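Local structure of CofB (5AX6) at residues Gly51-Thr59 against Thr69-Trp77. The protein serves as a minor pilin of the type IVb pilus CFA/III, forms a homotrimer and probably takes part in assembly of the pilus. Residues are numbered along the deposited sequence; the frame is centred on the assembly and turned at random.
With ACT (acetate ion), chain B.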
loop_
_atom_site.group_PDB
_atom_site.type_symbol
_atom_site.label_atom_id
_atom_site.label_comp_id
_atom_site.label_asym_id
_atom_site.label_seq_id
_atom_site.Cartn_x
_atom_site.Cartn_y
_atom_site.Cartn_z
ATOM N N GLY A 51 -6.276 -33.806 -29.864
ATOM C CA GLY A 51 -7.363 -34.645 -30.322
ATOM C C GLY A 51 -8.661 -34.310 -29.616
ATOM O O GLY A 51 -8.762 -33.308 -28.900
ATOM N N ILE A 52 -9.656 -35.155 -29.835
ATOM C CA ILE A 52 -10.953 -35.058 -29.169
ATOM C C ILE A 52 -10.799 -35.115 -27.650
ATOM O O ILE A 52 -10.019 -35.917 -27.145
ATOM C CB ILE A 52 -11.871 -36.205 -29.645
ATOM C CG1 ILE A 52 -12.171 -36.045 -31.140
ATOM C CG2 ILE A 52 -13.143 -36.278 -28.810
ATOM C CD1 ILE A 52 -13.033 -37.160 -31.728
ATOM N N PRO A 53 -11.547 -34.280 -26.899
ATOM C CA PRO A 53 -12.553 -33.283 -27.273
ATOM C C PRO A 53 -11.996 -31.864 -27.405
ATOM O O PRO A 53 -12.763 -30.923 -27.612
ATOM C CB PRO A 53 -13.523 -33.343 -26.105
ATOM C CG PRO A 53 -12.588 -33.525 -24.908
ATOM C CD PRO A 53 -11.456 -34.417 -25.429
ATOM N N TYR A 54 -10.687 -31.709 -27.259
ATOM C CA TYR A 54 -10.106 -30.376 -27.211
ATOM C C TYR A 54 -10.247 -29.636 -28.521
ATOM O O TYR A 54 -10.389 -28.417 -28.522
ATOM C CB TYR A 54 -8.628 -30.442 -26.862
ATOM C CG TYR A 54 -8.349 -31.029 -25.509
ATOM C CD1 TYR A 54 -8.872 -30.445 -24.362
ATOM C CD2 TYR A 54 -7.546 -32.158 -25.377
ATOM C CE1 TYR A 54 -8.593 -30.970 -23.103
ATOM C CE2 TYR A 54 -7.263 -32.684 -24.126
ATOM C CZ TYR A 54 -7.793 -32.096 -23.003
ATOM O OH TYR A 54 -7.520 -32.623 -21.753
ATOM N N ILE A 55 -10.167 -30.362 -29.632
ATOM C CA ILE A 55 -10.236 -29.705 -30.940
ATOM C C ILE A 55 -11.662 -29.554 -31.463
ATOM O O ILE A 55 -11.860 -29.029 -32.558
ATOM C CB ILE A 55 -9.428 -30.464 -32.007
ATOM C CG1 ILE A 55 -9.920 -31.907 -32.130
ATOM C CG2 ILE A 55 -7.948 -30.405 -31.695
ATOM C CD1 ILE A 55 -9.215 -32.696 -33.215
ATOM N N ASN A 56 -12.647 -30.028 -30.708
ATOM C CA ASN A 56 -14.040 -29.921 -31.137
ATOM C C ASN A 56 -14.490 -28.466 -31.234
ATOM O O ASN A 56 -14.336 -27.712 -30.279
ATOM C CB ASN A 56 -14.969 -30.669 -30.174
ATOM C CG ASN A 56 -14.789 -32.165 -30.230
ATOM O OD1 ASN A 56 -13.692 -32.665 -30.491
ATOM N ND2 ASN A 56 -15.873 -32.893 -29.997
ATOM N N ARG A 57 -15.061 -28.083 -32.375
ATOM C CA ARG A 57 -15.662 -26.750 -32.540
ATOM C C ARG A 57 -16.969 -26.824 -33.300
ATOM O O ARG A 57 -17.108 -27.621 -34.226
ATOM C CB ARG A 57 -14.736 -25.794 -33.308
ATOM C CG ARG A 57 -13.390 -25.560 -32.651
ATOM C CD ARG A 57 -13.534 -24.741 -31.393
ATOM N NE ARG A 57 -12.204 -24.359 -30.953
ATOM C CZ ARG A 57 -11.405 -25.153 -30.248
ATOM N NH1 ARG A 57 -11.821 -26.360 -29.870
ATOM N NH2 ARG A 57 -10.190 -24.736 -29.918
ATOM N N THR A 58 -17.904 -25.957 -32.939
ATOM C CA THR A 58 -19.050 -25.708 -33.795
ATOM C C THR A 58 -18.811 -24.380 -34.522
ATOM O O THR A 58 -17.904 -23.627 -34.166
ATOM C CB THR A 58 -20.358 -25.681 -32.996
ATOM O OG1 THR A 58 -20.340 -24.574 -32.084
ATOM C CG2 THR A 58 -20.508 -26.993 -32.194
ATOM N N THR A 59 -19.607 -24.086 -35.543
ATOM C CA THR A 59 -19.325 -22.894 -36.348
ATOM C C THR A 59 -20.507 -21.933 -36.412
ATOM O O THR A 59 -20.525 -21.012 -37.241
ATOM C CB THR A 59 -18.917 -23.275 -37.782
ATOM O OG1 THR A 59 -19.973 -24.025 -38.384
ATOM C CG2 THR A 59 -17.652 -24.116 -37.766
ATOM N N THR A 69 -24.910 -30.821 -35.636
ATOM C CA THR A 69 -25.495 -32.144 -35.413
ATOM C C THR A 69 -24.409 -33.203 -35.368
ATOM O O THR A 69 -24.692 -34.397 -35.371
ATOM C CB THR A 69 -26.480 -32.526 -36.528
ATOM O OG1 THR A 69 -25.781 -32.536 -37.781
ATOM C CG2 THR A 69 -27.640 -31.538 -36.592
ATOM N N ASN A 70 -23.163 -32.746 -35.345
ATOM C CA ASN A 70 -21.998 -33.610 -35.546
ATOM C C ASN A 70 -21.243 -33.796 -34.223
ATOM O O ASN A 70 -20.804 -32.818 -33.626
ATOM C CB ASN A 70 -21.114 -32.984 -36.640
ATOM C CG ASN A 70 -19.951 -33.861 -37.058
ATOM O OD1 ASN A 70 -19.380 -34.587 -36.251
ATOM N ND2 ASN A 70 -19.585 -33.780 -38.334
ATOM N N ALA A 71 -21.101 -35.038 -33.754
ATOM C CA ALA A 71 -20.555 -35.283 -32.413
ATOM C C ALA A 71 -19.055 -35.010 -32.325
ATOM O O ALA A 71 -18.473 -35.013 -31.234
ATOM C CB ALA A 71 -20.849 -36.716 -31.975
ATOM N N SER A 72 -18.433 -34.784 -33.475
ATOM C CA SER A 72 -17.035 -34.376 -33.514
ATOM C C SER A 72 -16.931 -32.851 -33.498
ATOM O O SER A 72 -15.836 -32.299 -33.515
ATOM C CB SER A 72 -16.344 -34.933 -34.758
ATOM O OG SER A 72 -16.665 -34.149 -35.892
ATOM N N GLU A 73 -18.078 -32.180 -33.483
ATOM C CA GLU A 73 -18.108 -30.717 -33.418
ATOM C C GLU A 73 -18.583 -30.259 -32.047
ATOM O O GLU A 73 -17.878 -29.534 -31.354
ATOM C CB GLU A 73 -19.003 -30.141 -34.527
ATOM C CG GLU A 73 -18.446 -30.444 -35.912
ATOM C CD GLU A 73 -19.348 -29.981 -37.039
ATOM O OE1 GLU A 73 -20.493 -29.545 -36.763
ATOM O OE2 GLU A 73 -18.907 -30.078 -38.205
ATOM N N PHE A 74 -19.772 -30.690 -31.639
ATOM C CA PHE A 74 -20.183 -30.404 -30.273
ATOM C C PHE A 74 -19.497 -31.380 -29.326
ATOM O O PHE A 74 -18.861 -32.349 -29.753
ATOM C CB PHE A 74 -21.709 -30.438 -30.110
ATOM C CG PHE A 74 -22.336 -31.786 -30.324
ATOM C CD1 PHE A 74 -22.327 -32.746 -29.320
ATOM C CD2 PHE A 74 -22.991 -32.078 -31.516
ATOM C CE1 PHE A 74 -22.941 -33.987 -29.512
ATOM C CE2 PHE A 74 -23.611 -33.311 -31.714
ATOM C CZ PHE A 74 -23.586 -34.266 -30.713
ATOM N N ILE A 75 -19.624 -31.114 -28.037
ATOM C CA ILE A 75 -19.024 -31.968 -27.021
ATOM C C ILE A 75 -20.129 -32.576 -26.166
ATOM O O ILE A 75 -20.870 -31.863 -25.490
ATOM C CB ILE A 75 -18.042 -31.167 -26.149
ATOM C CG1 ILE A 75 -16.856 -30.718 -27.008
ATOM C CG2 ILE A 75 -17.546 -32.002 -24.957
ATOM C CD1 ILE A 75 -15.879 -29.805 -26.248
ATOM N N ASN A 76 -20.262 -33.893 -26.206
ATOM C CA ASN A 76 -21.290 -34.538 -25.403
ATOM C C ASN A 76 -20.872 -34.474 -23.940
ATOM O O ASN A 76 -19.687 -34.590 -23.626
ATOM C CB ASN A 76 -21.507 -35.984 -25.860
ATOM C CG ASN A 76 -22.865 -36.518 -25.469
ATOM O OD1 ASN A 76 -23.631 -35.857 -24.763
ATOM N ND2 ASN A 76 -23.172 -37.725 -25.919
ATOM N N TRP A 77 -21.827 -34.258 -23.043
ATOM C CA TRP A 77 -21.496 -34.063 -21.630
ATOM C C TRP A 77 -22.378 -34.927 -20.730
ATOM O O TRP A 77 -23.478 -35.309 -21.122
ATOM C CB TRP A 77 -21.656 -32.585 -21.253
ATOM C CG TRP A 77 -21.077 -32.199 -19.896
ATOM C CD1 TRP A 77 -21.767 -32.016 -18.734
ATOM C CD2 TRP A 77 -19.706 -31.901 -19.600
ATOM N NE1 TRP A 77 -20.908 -31.645 -17.725
ATOM C CE2 TRP A 77 -19.633 -31.568 -18.233
ATOM C CE3 TRP A 77 -18.521 -31.911 -20.354
ATOM C CZ2 TRP A 77 -18.431 -31.238 -17.600
ATOM C CZ3 TRP A 77 -17.328 -31.577 -19.725
ATOM C CH2 TRP A 77 -17.293 -31.248 -18.364
HETATM C C ACT B . -4.260 -33.767 -26.672
HETATM O O ACT B . -3.739 -32.701 -27.078
HETATM O OXT ACT B . -5.275 -34.190 -27.303
HETATM C CH3 ACT B . -3.669 -34.484 -25.493
HETATM O O HOH W 1 -17.432 -27.906 -29.284
HETATM O O HOH W 2 -13.284 -33.018 -33.052
HETATM O O HOH W 3 -16.254 -35.882 -29.932
HETATM O O HOH W 4 -14.434 -29.943 -34.818
HETATM O O HOH W 5 -21.330 -26.350 -36.242
#
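With CG of Asn56 turned anti to its own carbonyl carbon (chi1 -69°) and CG1 of Ile75 placed likewise (chi1 -66°), the asparagine amide reaches across to the backbone of 72-74 while the isoleucine lies alongside its CB. Asn56 ND2 donates to Phe74 O at 3.0 Å with an N-H...O angle of 153°; the oxygen lies close to the amide plane, but the donor stands well above the carbonyl plane. Water meets the rest of the amide: one molecule donates to both Asn56 OD1 and Ser72 O, while another accepts from Asn56 ND2 and donates to Ala71 O. On the apolar side of the same residue, Ile75 CG1 packs 3.7 Å from Asn56 CB, and its terminal CD1 runs on to Pro53 O at 3.6 Å and to the proline ring. Pro53, preceded by a cis peptide bond, opens the type I turn that ends at Asn56. At the far end Thr58 CG2 rests 3.8 Å from Glu73 O, and Glu73 CB lies 3.2 Å from Arg57 O. The Glu73 chain, extended beyond CG, brings OE1 to a hydrogen bond with Ser68 OG. Within 51-59, Arg57 NH1 donates to Tyr54 O and Asn56 O, both in its guanidinium plane, and NH2 continues to Leu45 O and Ser137 O. Thr58 and Ile75 both hydrogen-bond through their backbones to strand 121-130; the contact ties the loop after strand 37-42 to the short edge strand 75-76 of the pilin-domain sheet and the turn before it. With one direct hydrogen bond between the segments, and water linking Asn56 and Arg57 to main-chain carbonyls of 71-73, the polar side of the contact appears to be bridged mainly by water, whereas Ile75 and Pro53 supply an apolar flank.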